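PDB 2CB4: mosquitocidal toxin, which probably kills mosquito larvae by transferring ADP-ribose to target proteins, with this chain being its catalytic domain. Local coordinates for residues 22-27 against 37-42; 109-114 against 160-165; 206-211 against 216-221; 68-73 against 189-194; 197-202 against 239-244. The protein carries 1 engineered substitution. One frame throughout, in Å; residues are numbered along the deposited sequence.

Contact 1 (22-27 against 37-42); sequences TWIQAA and SLLYQL
W23 meets L39 and Y40 with the far corner of its indole. W23 CH2 lies 3.7 Å from L39 CD2, and W23 CZ2 lies 3.8 Å from Y40 CB. The indole and the Y40 side chain cross at about a right angle, and CH2 of W23 sits at the edge of the phenol ring, near its plane. I24 CG2 is 3.9 Å from L39 CD2 and also stands over the centre of the W23 ring, so one methyl packs on the indole and on L39. W23 has CG between the backbone N and carbonyl carbon (chi1 65°), and this turns the ring toward helix 36-44. L39 has CG anti to its N (chi1 178°) and reaches back to both residues. Further out, P184 of strand 180-184 touches W23, I24 and L39, while M58 packs on W23 and Y40. W23 NE1 is hydrogen-bonded to S36 OG. Across these segments the contact is apolar and buried, so hydrophobic packing holds the loop before helix 36-44 against that helix.

Contact 2 (109-114 against 160-165); sequences THLLNY and GGIDIN
L111 overlaps two isoleucines with a single methyl. L111 CD2 is 4.1 Å from CD1 of I162 and 4.3 Å from CD1 of I164. L111 and I162 reach toward each other tip to tip. L111 keeps CG anti to the backbone N (chi1 -175°), and this sends the branch out from the first turn of helix 111-117 toward the other segment. In I162, CD1 lies anti to CA (chi2 167°), so the arm is extended toward L111. The distances are loose, and the contact is small, apolar and buried. Behind it, I162 packs on P184, and I164 packs on T182 and on the engineered glutamine Q180, all of strand 180-184. L111 also touches I43 of helix 36-44. D163 is the N-cap of the short, weakly bonded helix that follows, its OD1 accepting from A166 N. This is helix-on-sheet packing within the Scabin-like, ADP-ribosyltransferase-clan fold: helix 111-117 packs on strand 162-163, an antiparallel neighbour of strand 180-184, and on the short helical turn after it.

Contact 3 (206-211 against 216-221); sequences IWINPN and STLNDV
The end of strand 202-208 and the loop after it run past the 3-10 turn 216-220, with the CA atoms nearest at I208 and L218, 7.2 Å apart. I208 faces segment 216-221 with both its branches. I208 CG2 lies 3.9 Å from L218 CD2, and the two side chains slide past each other in opposite directions. I208 CD1 meets V221 CG1 tip to tip at 3.7 Å. I208 has CG1 anti to the carbonyl carbon (chi1 -52°) and CG2 anti to N, so one branch serves each partner. V221 CG1 also touches I206 CG2 at 4.0 Å, bridging two isoleucines on the same side of the strand. L218 goes on over the backbone beyond the strand: L218 CD1 is 3.8 Å from P210 CA, and CD2 is 3.7 Å from N209 O. N209 forms an Asx turn, its OD1 accepting from N211 N at 3.2 Å with the donor above the carbonyl plane. Its ND2 is hydrogen-bonded to I192 O. Strand 202-208 lies between strand 192-199, antiparallel, and strand 229-231, parallel. L218 and V221 cover I208, and V221 also covers I206, while W207 points away and packs on P86 and F90 of helix 86-92.

Contact 4 (68-73 against 189-194); sequences GQIQID and PEFIRS
I70 points its CB at segment 189-194 and meets F191. From CB, the CG1 arm runs anti to the carbonyl carbon (chi1 -55°). I70 CG1 lies 4.0 Å from F191 CE1, and I70 CD1 at the tip stays beside the same ring atom at 4.1 Å. The isoleucine and the phenylalanine cross at about a right angle. The ring has E190 CG over the centre of one face, and P159 touches both I70 and F191. Two residues on, I72 CG2 rests 3.7 Å from NH1 of R193, approaching the guanidinium obliquely. R193 is bent at chi3 (77°), and its polar end is fixed by others: NH2 forms a salt bridge with E155 OE2, and NH1 is hydrogen-bonded to T217 OG1. I72 thus lays a methyl against an already bound charge. Within segment 68-73, Q71 NE2 donates to D73 OD2 at 3.0 Å. The loop lies between helix 36-44 and strand 78-82, and packs on the 3-10 turn 189-191 and the start of strand 192-199, whose I192 touches helix 86-92.

Contact 5 (197-202 against 239-244); sequences EYHNGE and GNNMDS
N241 and E197 have the most surface buried here, and one nearly straight hydrogen bond joins them. N241 ND2 donates to E197 OE2 at 2.9 Å with an N-H...O angle of 168°. The oxygen uses its syn lone pair and lies in the amide plane of N241, although the amide and carboxylate planes are 61° apart. E197 is extended, with CG anti to its backbone N (chi1 175°), and so carries the carboxylate out from strand 192-199. H199 is the third member. H199 NE2 donates to E197 OE2 at 2.7 Å, on the anti side and somewhat out of the carboxylate plane. Its ring also presents its edge to N241 ND2, 4.3 Å from H199 NE2. OE2 is therefore gripped by two donors, and OE1 is hydrogen-bonded to W207 NE1. These bonds fix the rotation of a buried carboxylate and would probably favour its negative charge. H199 opens the type I' turn of the beta hairpin formed by strands 192-199 and 202-208. Strand 150-156 lies along the other edge of 192-199. Its Y152 OH is hydrogen-bonded to N241 O and its I150 packs on N241, so the loop 239-244 is tied to strands 150-156 and 192-199.

How the contacts relate
Contacts 2 to 5 all reach the large mixed sheet, and contact 1 flanks it. Along the chain, contact 1 comes first. Contact 4 closes a long loop that holds contact 2, and contact 5 closes one that holds contact 3. Contacts 1 and 2, with centres about 11 Å apart, touch through the backbone at W23 and G161. Contact 1 also reaches contact 4, where A26 packs on F191. Contacts 3 and 4, with centres about 10 Å apart, are hydrogen-bonded through N209 to I192 and R193. Contacts 1 and 5 lie about 34 Å apart between centres. Contacts 3, 4 and 5 share the hairpin of strands 192-199 and 202-208 in the catalytic domain.

Contact 1 (22-27 against 37-42)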
# COMPACT_ATOMS: atom_id res chain seq x y z
N THR A 22 -19.11 -37.28 13.23
CA THR A 22 -18.67 -37.26 14.62
C THR A 22 -17.18 -37.02 14.78
O THR A 22 -16.75 -36.32 15.70
CB THR A 22 -19.05 -38.56 15.36
OG1 THR A 22 -20.46 -38.73 15.31
CG2 THR A 22 -18.64 -38.52 16.80
N TRP A 23 -16.40 -37.63 13.90
CA TRP A 23 -14.94 -37.54 13.96
C TRP A 23 -14.38 -36.11 13.92
O TRP A 23 -13.30 -35.83 14.48
CB TRP A 23 -14.28 -38.45 12.91
CG TRP A 23 -14.56 -38.04 11.48
CD1 TRP A 23 -15.77 -37.95 10.88
CD2 TRP A 23 -13.59 -37.68 10.48
NE1 TRP A 23 -15.62 -37.54 9.57
CE2 TRP A 23 -14.29 -37.38 9.30
CE3 TRP A 23 -12.18 -37.59 10.47
CZ2 TRP A 23 -13.65 -36.96 8.13
CZ3 TRP A 23 -11.55 -37.21 9.29
CH2 TRP A 23 -12.28 -36.90 8.13
N ILE A 24 -15.13 -35.21 13.26
CA ILE A 24 -14.74 -33.80 13.14
C ILE A 24 -15.74 -32.84 13.82
O ILE A 24 -15.75 -31.66 13.53
CB ILE A 24 -14.55 -33.35 11.67
CG1 ILE A 24 -15.79 -33.71 10.85
CG2 ILE A 24 -13.30 -33.97 11.08
CD1 ILE A 24 -15.62 -33.33 9.38
N GLN A 25 -16.56 -33.35 14.72
CA GLN A 25 -17.54 -32.49 15.38
C GLN A 25 -16.97 -31.44 16.36
O GLN A 25 -17.67 -30.48 16.71
CB GLN A 25 -18.61 -33.34 16.09
CG GLN A 25 -19.87 -33.47 15.26
CD GLN A 25 -20.89 -34.42 15.85
OE1 GLN A 25 -20.96 -34.61 17.07
NE2 GLN A 25 -21.70 -35.02 14.98
N ALA A 26 -15.72 -31.63 16.81
CA ALA A 26 -15.09 -30.69 17.76
C ALA A 26 -14.48 -29.50 17.00
O ALA A 26 -14.04 -28.53 17.61
CB ALA A 26 -14.01 -31.41 18.60
N ALA A 27 -14.45 -29.61 15.68
CA ALA A 27 -13.84 -28.61 14.81
C ALA A 27 -14.03 -27.14 15.12
O ALA A 27 -15.16 -26.64 15.29
CB ALA A 27 -14.12 -28.88 13.34
N SER A 37 -17.36 -36.33 4.22
CA SER A 37 -16.99 -37.35 3.23
C SER A 37 -15.91 -36.85 2.30
O SER A 37 -14.95 -37.56 2.00
CB SER A 37 -18.22 -37.79 2.43
OG SER A 37 -18.92 -38.78 3.18
N LEU A 38 -16.06 -35.61 1.84
CA LEU A 38 -15.05 -35.06 0.98
C LEU A 38 -13.68 -35.01 1.70
O LEU A 38 -12.65 -35.38 1.13
CB LEU A 38 -15.47 -33.68 0.50
CG LEU A 38 -14.31 -32.96 -0.18
CD1 LEU A 38 -13.69 -33.86 -1.27
CD2 LEU A 38 -14.75 -31.61 -0.73
N LEU A 39 -13.70 -34.59 2.97
CA LEU A 39 -12.47 -34.50 3.78
C LEU A 39 -11.86 -35.88 3.98
O LEU A 39 -10.66 -36.05 3.84
CB LEU A 39 -12.73 -33.81 5.14
CG LEU A 39 -11.52 -33.71 6.08
CD1 LEU A 39 -10.45 -32.79 5.50
CD2 LEU A 39 -11.90 -33.29 7.49
N TYR A 40 -12.69 -36.85 4.29
CA TYR A 40 -12.19 -38.21 4.49
C TYR A 40 -11.52 -38.75 3.22
O TYR A 40 -10.49 -39.43 3.27
CB TYR A 40 -13.30 -39.14 4.98
CG TYR A 40 -12.78 -40.53 5.19
CD1 TYR A 40 -12.23 -40.92 6.41
CD2 TYR A 40 -12.78 -41.45 4.14
CE1 TYR A 40 -11.71 -42.19 6.60
CE2 TYR A 40 -12.26 -42.74 4.32
CZ TYR A 40 -11.72 -43.10 5.55
OH TYR A 40 -11.19 -44.36 5.74
N GLN A 41 -12.08 -38.42 2.06
CA GLN A 41 -11.48 -38.86 0.80
C GLN A 41 -10.15 -38.16 0.59
O GLN A 41 -9.15 -38.78 0.28
CB GLN A 41 -12.38 -38.51 -0.40
CG GLN A 41 -13.74 -39.17 -0.35
CD GLN A 41 -13.69 -40.63 -0.78
OE1 GLN A 41 -12.83 -41.42 -0.35
NE2 GLN A 41 -14.64 -41.01 -1.64
N LEU A 42 -10.18 -36.84 0.73
CA LEU A 42 -9.01 -35.99 0.58
C LEU A 42 -7.83 -36.51 1.42
O LEU A 42 -6.70 -36.58 0.95
CB LEU A 42 -9.39 -34.59 1.05
CG LEU A 42 -8.86 -33.35 0.35
CD1 LEU A 42 -8.71 -33.58 -1.12
CD2 LEU A 42 -9.85 -32.23 0.60

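Contact 2 (109-114 against 160-165)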
# COMPACT_ATOMS: atom_id res chain seq x y z
N THR A 109 -3.87 -31.19 4.29
CA THR A 109 -4.58 -32.40 4.73
C THR A 109 -3.71 -33.63 4.73
O THR A 109 -4.19 -34.71 4.99
CB THR A 109 -5.84 -32.68 3.87
OG1 THR A 109 -5.48 -32.69 2.47
CG2 THR A 109 -6.87 -31.59 4.09
N HIS A 110 -2.42 -33.45 4.46
CA HIS A 110 -1.51 -34.57 4.44
C HIS A 110 -1.17 -35.09 5.83
O HIS A 110 -0.17 -34.71 6.45
CB HIS A 110 -0.26 -34.25 3.62
CG HIS A 110 0.50 -35.47 3.22
ND1 HIS A 110 1.20 -35.57 2.02
CD2 HIS A 110 0.66 -36.67 3.84
CE1 HIS A 110 1.77 -36.76 1.94
NE2 HIS A 110 1.45 -37.45 3.03
N LEU A 111 -2.02 -35.99 6.30
CA LEU A 111 -1.89 -36.58 7.62
C LEU A 111 -0.58 -37.23 8.00
O LEU A 111 -0.07 -37.01 9.09
CB LEU A 111 -3.08 -37.51 7.93
CG LEU A 111 -3.13 -38.09 9.35
CD1 LEU A 111 -3.17 -36.98 10.39
CD2 LEU A 111 -4.33 -39.01 9.49
N LEU A 112 -0.04 -38.07 7.12
CA LEU A 112 1.23 -38.76 7.42
C LEU A 112 2.41 -37.80 7.48
O LEU A 112 3.28 -37.97 8.32
CB LEU A 112 1.51 -39.89 6.42
CG LEU A 112 0.80 -41.22 6.76
CD1 LEU A 112 0.94 -42.19 5.60
CD2 LEU A 112 1.32 -41.83 8.07
N ASN A 113 2.41 -36.77 6.65
CA ASN A 113 3.47 -35.81 6.67
C ASN A 113 3.38 -34.96 7.91
O ASN A 113 4.41 -34.61 8.54
CB ASN A 113 3.43 -34.91 5.44
CG ASN A 113 4.15 -35.49 4.28
OD1 ASN A 113 4.71 -36.63 4.33
ND2 ASN A 113 4.14 -34.77 3.20
N TYR A 114 2.13 -34.66 8.28
CA TYR A 114 1.88 -33.85 9.46
C TYR A 114 2.48 -34.53 10.70
O TYR A 114 3.26 -33.96 11.44
CB TYR A 114 0.39 -33.48 9.57
CG TYR A 114 0.05 -33.13 10.93
CD1 TYR A 114 0.39 -31.87 11.43
CD2 TYR A 114 -0.51 -34.08 11.81
CE1 TYR A 114 0.18 -31.56 12.76
CE2 TYR A 114 -0.73 -33.78 13.13
CZ TYR A 114 -0.35 -32.50 13.59
OH TYR A 114 -0.63 -32.15 14.88
N GLY A 160 -15.27 -37.15 18.70
CA GLY A 160 -14.42 -37.48 17.57
C GLY A 160 -12.94 -37.63 17.80
O GLY A 160 -12.47 -38.02 18.88
N GLY A 161 -12.22 -37.34 16.73
CA GLY A 161 -10.78 -37.46 16.69
C GLY A 161 -10.39 -38.78 15.99
O GLY A 161 -11.10 -39.77 16.09
N ILE A 162 -9.25 -38.76 15.31
CA ILE A 162 -8.69 -39.93 14.63
C ILE A 162 -7.75 -40.61 15.61
O ILE A 162 -6.86 -39.98 16.15
CB ILE A 162 -7.86 -39.52 13.43
CG1 ILE A 162 -8.68 -38.65 12.48
CG2 ILE A 162 -7.26 -40.71 12.74
CD1 ILE A 162 -7.79 -37.95 11.42
N ASP A 163 -7.97 -41.91 15.84
CA ASP A 163 -7.11 -42.70 16.73
C ASP A 163 -5.91 -43.14 15.88
O ASP A 163 -5.99 -44.10 15.11
CB ASP A 163 -7.87 -43.93 17.22
CG ASP A 163 -7.08 -44.74 18.22
OD1 ASP A 163 -5.84 -44.82 18.09
OD2 ASP A 163 -7.70 -45.29 19.16
N ILE A 164 -4.82 -42.40 15.99
CA ILE A 164 -3.63 -42.64 15.18
C ILE A 164 -3.02 -44.04 15.27
O ILE A 164 -2.74 -44.68 14.26
CB ILE A 164 -2.55 -41.52 15.43
CG1 ILE A 164 -3.10 -40.13 15.05
CG2 ILE A 164 -1.21 -41.85 14.71
CD1 ILE A 164 -3.58 -40.01 13.60
N ASN A 165 -2.79 -44.50 16.48
CA ASN A 165 -2.19 -45.80 16.65
C ASN A 165 -3.05 -46.95 16.08
O ASN A 165 -2.51 -47.96 15.65
CB ASN A 165 -1.79 -46.03 18.12
CG ASN A 165 -0.54 -45.24 18.51
OD1 ASN A 165 0.05 -44.53 17.70
ND2 ASN A 165 -0.12 -45.38 19.76

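Contact 3 (206-211 against 216-221)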
# COMPACT_ATOMS: atom_id res chain seq x y z
N ILE A 206 -4.23 -24.00 38.82
CA ILE A 206 -5.17 -24.86 38.11
C ILE A 206 -6.30 -23.95 37.65
O ILE A 206 -6.90 -23.25 38.45
CB ILE A 206 -5.74 -25.98 39.02
CG1 ILE A 206 -4.60 -26.89 39.48
CG2 ILE A 206 -6.81 -26.81 38.24
CD1 ILE A 206 -4.96 -27.75 40.67
N TRP A 207 -6.54 -23.94 36.34
CA TRP A 207 -7.57 -23.12 35.72
C TRP A 207 -8.74 -23.99 35.32
O TRP A 207 -8.56 -25.04 34.69
CB TRP A 207 -7.03 -22.50 34.43
CG TRP A 207 -5.98 -21.45 34.66
CD1 TRP A 207 -4.60 -21.62 34.69
CD2 TRP A 207 -6.21 -20.05 34.82
NE1 TRP A 207 -3.99 -20.41 34.90
CE2 TRP A 207 -4.95 -19.43 34.98
CE3 TRP A 207 -7.38 -19.27 34.88
CZ2 TRP A 207 -4.82 -18.06 35.19
CZ3 TRP A 207 -7.24 -17.90 35.09
CH2 TRP A 207 -5.96 -17.30 35.22
N ILE A 208 -9.94 -23.54 35.67
CA ILE A 208 -11.17 -24.23 35.32
C ILE A 208 -11.89 -23.39 34.26
O ILE A 208 -11.99 -22.18 34.40
CB ILE A 208 -12.12 -24.36 36.53
CG1 ILE A 208 -11.38 -24.98 37.74
CG2 ILE A 208 -13.34 -25.18 36.16
CD1 ILE A 208 -10.91 -26.35 37.49
N ASN A 209 -12.36 -24.04 33.19
CA ASN A 209 -13.11 -23.35 32.13
C ASN A 209 -14.60 -23.50 32.52
O ASN A 209 -15.16 -24.58 32.37
CB ASN A 209 -12.88 -24.03 30.78
CG ASN A 209 -13.62 -23.34 29.65
OD1 ASN A 209 -14.26 -22.31 29.85
ND2 ASN A 209 -13.51 -23.89 28.46
N PRO A 210 -15.23 -22.44 33.03
CA PRO A 210 -16.65 -22.53 33.45
C PRO A 210 -17.61 -22.85 32.29
O PRO A 210 -18.74 -23.27 32.52
CB PRO A 210 -16.95 -21.12 33.99
CG PRO A 210 -15.61 -20.51 34.24
CD PRO A 210 -14.70 -21.08 33.18
N ASN A 211 -17.16 -22.59 31.07
CA ASN A 211 -17.95 -22.81 29.86
C ASN A 211 -17.77 -24.19 29.26
O ASN A 211 -18.20 -24.45 28.15
CB ASN A 211 -17.62 -21.75 28.81
CG ASN A 211 -17.64 -20.35 29.37
OD1 ASN A 211 -18.54 -19.99 30.12
ND2 ASN A 211 -16.67 -19.55 29.01
N SER A 216 -21.39 -29.68 35.19
CA SER A 216 -21.63 -30.43 36.43
C SER A 216 -20.41 -31.26 36.83
O SER A 216 -20.29 -31.72 37.98
CB SER A 216 -22.88 -31.32 36.32
OG SER A 216 -22.70 -32.32 35.33
N THR A 217 -19.48 -31.45 35.89
CA THR A 217 -18.26 -32.22 36.19
C THR A 217 -17.07 -31.36 36.63
O THR A 217 -16.01 -31.89 36.97
CB THR A 217 -17.81 -33.05 34.98
OG1 THR A 217 -17.35 -32.17 33.94
CG2 THR A 217 -18.98 -33.93 34.44
N LEU A 218 -17.23 -30.03 36.66
CA LEU A 218 -16.12 -29.15 37.03
C LEU A 218 -15.44 -29.48 38.35
O LEU A 218 -14.22 -29.32 38.51
CB LEU A 218 -16.47 -27.65 36.90
CG LEU A 218 -16.89 -27.20 35.48
CD1 LEU A 218 -17.26 -25.73 35.45
CD2 LEU A 218 -15.85 -27.54 34.44
N ASN A 219 -16.21 -29.98 39.31
CA ASN A 219 -15.64 -30.34 40.61
C ASN A 219 -14.78 -31.60 40.57
O ASN A 219 -14.08 -31.89 41.53
CB ASN A 219 -16.74 -30.48 41.67
CG ASN A 219 -17.23 -29.14 42.15
OD1 ASN A 219 -18.43 -28.87 42.14
ND2 ASN A 219 -16.29 -28.27 42.51
N ASP A 220 -14.83 -32.32 39.46
CA ASP A 220 -14.03 -33.54 39.32
C ASP A 220 -12.60 -33.23 38.91
O ASP A 220 -11.77 -34.13 38.82
CB ASP A 220 -14.65 -34.50 38.29
CG ASP A 220 -16.05 -34.94 38.65
OD1 ASP A 220 -16.44 -34.87 39.84
OD2 ASP A 220 -16.76 -35.38 37.71
N VAL A 221 -12.33 -31.96 38.58
CA VAL A 221 -10.99 -31.59 38.17
C VAL A 221 -10.05 -31.80 39.37
O VAL A 221 -10.24 -31.26 40.47
CB VAL A 221 -10.90 -30.13 37.62
CG1 VAL A 221 -9.43 -29.75 37.39
CG2 VAL A 221 -11.74 -29.97 36.35

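Contact 4 (68-73 against 189-194)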
# COMPACT_ATOMS: atom_id res chain seq x y z
N GLY A 68 -26.49 -38.04 24.28
CA GLY A 68 -26.16 -37.25 23.08
C GLY A 68 -24.95 -36.37 23.49
O GLY A 68 -24.38 -35.62 22.71
N GLN A 69 -24.53 -36.56 24.74
CA GLN A 69 -23.46 -35.82 25.38
C GLN A 69 -22.07 -36.43 25.41
O GLN A 69 -21.87 -37.68 25.42
CB GLN A 69 -23.92 -35.57 26.80
CG GLN A 69 -25.24 -34.85 26.81
CD GLN A 69 -25.55 -34.22 28.13
OE1 GLN A 69 -24.83 -34.41 29.10
NE2 GLN A 69 -26.67 -33.49 28.17
N ILE A 70 -21.07 -35.54 25.44
CA ILE A 70 -19.69 -35.93 25.46
C ILE A 70 -19.47 -36.92 26.59
O ILE A 70 -19.87 -36.70 27.74
CB ILE A 70 -18.73 -34.66 25.60
CG1 ILE A 70 -19.01 -33.63 24.50
CG2 ILE A 70 -17.30 -35.03 25.56
CD1 ILE A 70 -19.08 -34.22 23.16
N GLN A 71 -18.78 -38.00 26.28
CA GLN A 71 -18.41 -39.03 27.24
C GLN A 71 -17.22 -38.52 28.04
O GLN A 71 -16.11 -38.30 27.51
CB GLN A 71 -18.03 -40.31 26.48
CG GLN A 71 -17.75 -41.51 27.37
CD GLN A 71 -18.96 -41.90 28.16
OE1 GLN A 71 -20.09 -41.78 27.68
NE2 GLN A 71 -18.75 -42.29 29.41
N ILE A 72 -17.44 -38.32 29.33
CA ILE A 72 -16.40 -37.80 30.20
C ILE A 72 -15.94 -38.87 31.18
O ILE A 72 -16.52 -39.03 32.24
CB ILE A 72 -16.93 -36.52 30.96
CG1 ILE A 72 -17.31 -35.43 29.93
CG2 ILE A 72 -15.89 -35.99 31.97
CD1 ILE A 72 -18.10 -34.34 30.50
N ASP A 73 -14.90 -39.62 30.80
CA ASP A 73 -14.33 -40.67 31.64
C ASP A 73 -12.82 -40.76 31.35
O ASP A 73 -12.37 -40.23 30.34
CB ASP A 73 -15.02 -42.05 31.43
CG ASP A 73 -15.06 -42.51 29.98
OD1 ASP A 73 -14.25 -42.07 29.14
OD2 ASP A 73 -15.92 -43.37 29.67
N PRO A 189 -13.29 -24.24 22.29
CA PRO A 189 -13.02 -24.09 23.73
C PRO A 189 -13.97 -24.78 24.70
O PRO A 189 -13.60 -25.08 25.85
CB PRO A 189 -13.01 -22.56 23.92
CG PRO A 189 -13.79 -22.01 22.77
CD PRO A 189 -13.53 -22.93 21.63
N GLU A 190 -15.21 -25.00 24.27
CA GLU A 190 -16.19 -25.65 25.17
C GLU A 190 -15.84 -27.11 25.48
O GLU A 190 -16.42 -27.71 26.36
CB GLU A 190 -17.63 -25.47 24.66
CG GLU A 190 -17.95 -26.17 23.33
CD GLU A 190 -17.77 -25.27 22.14
OE1 GLU A 190 -17.00 -24.29 22.24
OE2 GLU A 190 -18.39 -25.56 21.08
N PHE A 191 -14.87 -27.67 24.77
CA PHE A 191 -14.40 -29.05 24.99
C PHE A 191 -13.12 -29.10 25.86
O PHE A 191 -12.55 -30.18 26.07
CB PHE A 191 -14.14 -29.72 23.64
CG PHE A 191 -15.38 -29.78 22.79
CD1 PHE A 191 -16.55 -30.37 23.32
CD2 PHE A 191 -15.42 -29.21 21.53
CE1 PHE A 191 -17.72 -30.40 22.57
CE2 PHE A 191 -16.58 -29.23 20.79
CZ PHE A 191 -17.75 -29.82 21.31
N ILE A 192 -12.68 -27.94 26.34
CA ILE A 192 -11.48 -27.83 27.16
C ILE A 192 -11.95 -27.52 28.56
O ILE A 192 -12.51 -26.45 28.84
CB ILE A 192 -10.49 -26.75 26.61
CG1 ILE A 192 -10.40 -26.85 25.07
CG2 ILE A 192 -9.12 -26.89 27.28
CD1 ILE A 192 -9.51 -25.78 24.42
N ARG A 193 -11.79 -28.51 29.43
CA ARG A 193 -12.28 -28.39 30.79
C ARG A 193 -11.42 -27.59 31.75
O ARG A 193 -11.92 -26.88 32.61
CB ARG A 193 -12.57 -29.78 31.39
CG ARG A 193 -13.26 -29.64 32.78
CD ARG A 193 -13.94 -30.90 33.21
NE ARG A 193 -12.96 -31.86 33.69
CZ ARG A 193 -13.25 -33.07 34.16
NH1 ARG A 193 -14.51 -33.45 34.23
NH2 ARG A 193 -12.29 -33.88 34.56
N SER A 194 -10.11 -27.77 31.66
CA SER A 194 -9.22 -27.10 32.58
C SER A 194 -7.81 -27.10 32.02
O SER A 194 -7.53 -27.66 30.96
CB SER A 194 -9.23 -27.87 33.92
OG SER A 194 -8.67 -29.20 33.77

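Contact 5 (197-202 against 239-244)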
# COMPACT_ATOMS: atom_id res chain seq x y z
N GLU A 197 -1.15 -24.83 34.96
CA GLU A 197 -0.12 -23.87 34.58
C GLU A 197 1.15 -24.28 35.32
O GLU A 197 1.20 -24.27 36.55
CB GLU A 197 -0.52 -22.45 35.00
CG GLU A 197 0.56 -21.44 34.73
CD GLU A 197 0.08 -20.02 34.95
OE1 GLU A 197 -1.13 -19.79 35.14
OE2 GLU A 197 0.94 -19.12 34.93
N TYR A 198 2.20 -24.63 34.58
CA TYR A 198 3.49 -25.03 35.18
C TYR A 198 4.51 -23.93 34.96
O TYR A 198 4.57 -23.35 33.87
CB TYR A 198 4.07 -26.26 34.47
CG TYR A 198 3.32 -27.55 34.67
CD1 TYR A 198 3.62 -28.38 35.74
CD2 TYR A 198 2.35 -27.98 33.75
CE1 TYR A 198 2.94 -29.59 35.94
CE2 TYR A 198 1.68 -29.21 33.93
CZ TYR A 198 1.99 -30.01 35.02
OH TYR A 198 1.35 -31.23 35.23
N HIS A 199 5.35 -23.69 35.97
CA HIS A 199 6.48 -22.74 35.88
C HIS A 199 7.66 -23.60 36.31
O HIS A 199 7.65 -24.16 37.42
CB HIS A 199 6.34 -21.56 36.86
CG HIS A 199 5.23 -20.62 36.51
ND1 HIS A 199 5.06 -19.40 37.15
CD2 HIS A 199 4.23 -20.71 35.61
CE1 HIS A 199 3.99 -18.80 36.66
NE2 HIS A 199 3.48 -19.56 35.71
N ASN A 200 8.64 -23.76 35.43
CA ASN A 200 9.81 -24.59 35.72
C ASN A 200 9.48 -26.03 36.10
O ASN A 200 10.19 -26.64 36.92
CB ASN A 200 10.70 -24.00 36.82
CG ASN A 200 10.90 -22.53 36.67
OD1 ASN A 200 11.07 -21.82 37.66
ND2 ASN A 200 10.84 -22.05 35.44
N GLY A 201 8.40 -26.58 35.52
CA GLY A 201 8.03 -27.97 35.77
C GLY A 201 7.23 -28.17 37.02
O GLY A 201 6.94 -29.31 37.37
N GLU A 202 6.85 -27.07 37.67
CA GLU A 202 6.04 -27.09 38.91
C GLU A 202 4.67 -26.44 38.70
O GLU A 202 4.59 -25.37 38.11
CB GLU A 202 6.77 -26.32 40.03
CG GLU A 202 8.13 -26.94 40.41
CD GLU A 202 8.02 -28.40 40.86
OE1 GLU A 202 7.24 -28.69 41.79
OE2 GLU A 202 8.72 -29.25 40.29
N GLY A 239 -4.31 -14.64 33.47
CA GLY A 239 -4.47 -15.61 32.39
C GLY A 239 -3.69 -15.37 31.15
O GLY A 239 -3.99 -15.92 30.11
N ASN A 240 -2.65 -14.56 31.27
CA ASN A 240 -1.84 -14.24 30.11
C ASN A 240 -0.40 -14.61 30.20
O ASN A 240 0.37 -14.17 29.36
CB ASN A 240 -1.93 -12.75 29.83
CG ASN A 240 -2.93 -12.45 28.77
OD1 ASN A 240 -3.96 -11.82 29.04
ND2 ASN A 240 -2.72 -13.03 27.57
N ASN A 241 0.01 -15.40 31.20
CA ASN A 241 1.43 -15.72 31.31
C ASN A 241 1.95 -16.58 30.20
O ASN A 241 1.48 -17.69 29.96
CB ASN A 241 1.80 -16.33 32.67
CG ASN A 241 1.23 -15.54 33.82
OD1 ASN A 241 1.05 -14.32 33.73
ND2 ASN A 241 0.87 -16.23 34.87
N MSE A 242 2.96 -16.08 29.54
CA MSE A 242 3.56 -16.80 28.44
C MSE A 242 5.05 -16.44 28.31
O MSE A 242 5.45 -15.34 28.67
CB MSE A 242 2.90 -16.21 27.19
CG MSE A 242 2.70 -17.23 26.12
SE MSE A 242 1.99 -16.62 24.42
CE MSE A 242 2.92 -18.03 23.50
N ASP A 243 5.84 -17.34 27.75
CA ASP A 243 7.26 -17.10 27.52
C ASP A 243 7.53 -15.97 26.50
O ASP A 243 6.83 -15.85 25.48
CB ASP A 243 7.93 -18.38 27.01
CG ASP A 243 7.85 -19.51 28.00
OD1 ASP A 243 7.77 -19.24 29.23
OD2 ASP A 243 7.91 -20.66 27.55
N SER A 244 8.57 -15.17 26.76
CA SER A 244 8.96 -14.04 25.89
C SER A 244 7.77 -13.15 25.48
O SER A 244 7.93 -12.06 24.90
CB SER A 244 9.77 -14.52 24.65
OG SER A 244 8.95 -15.17 23.67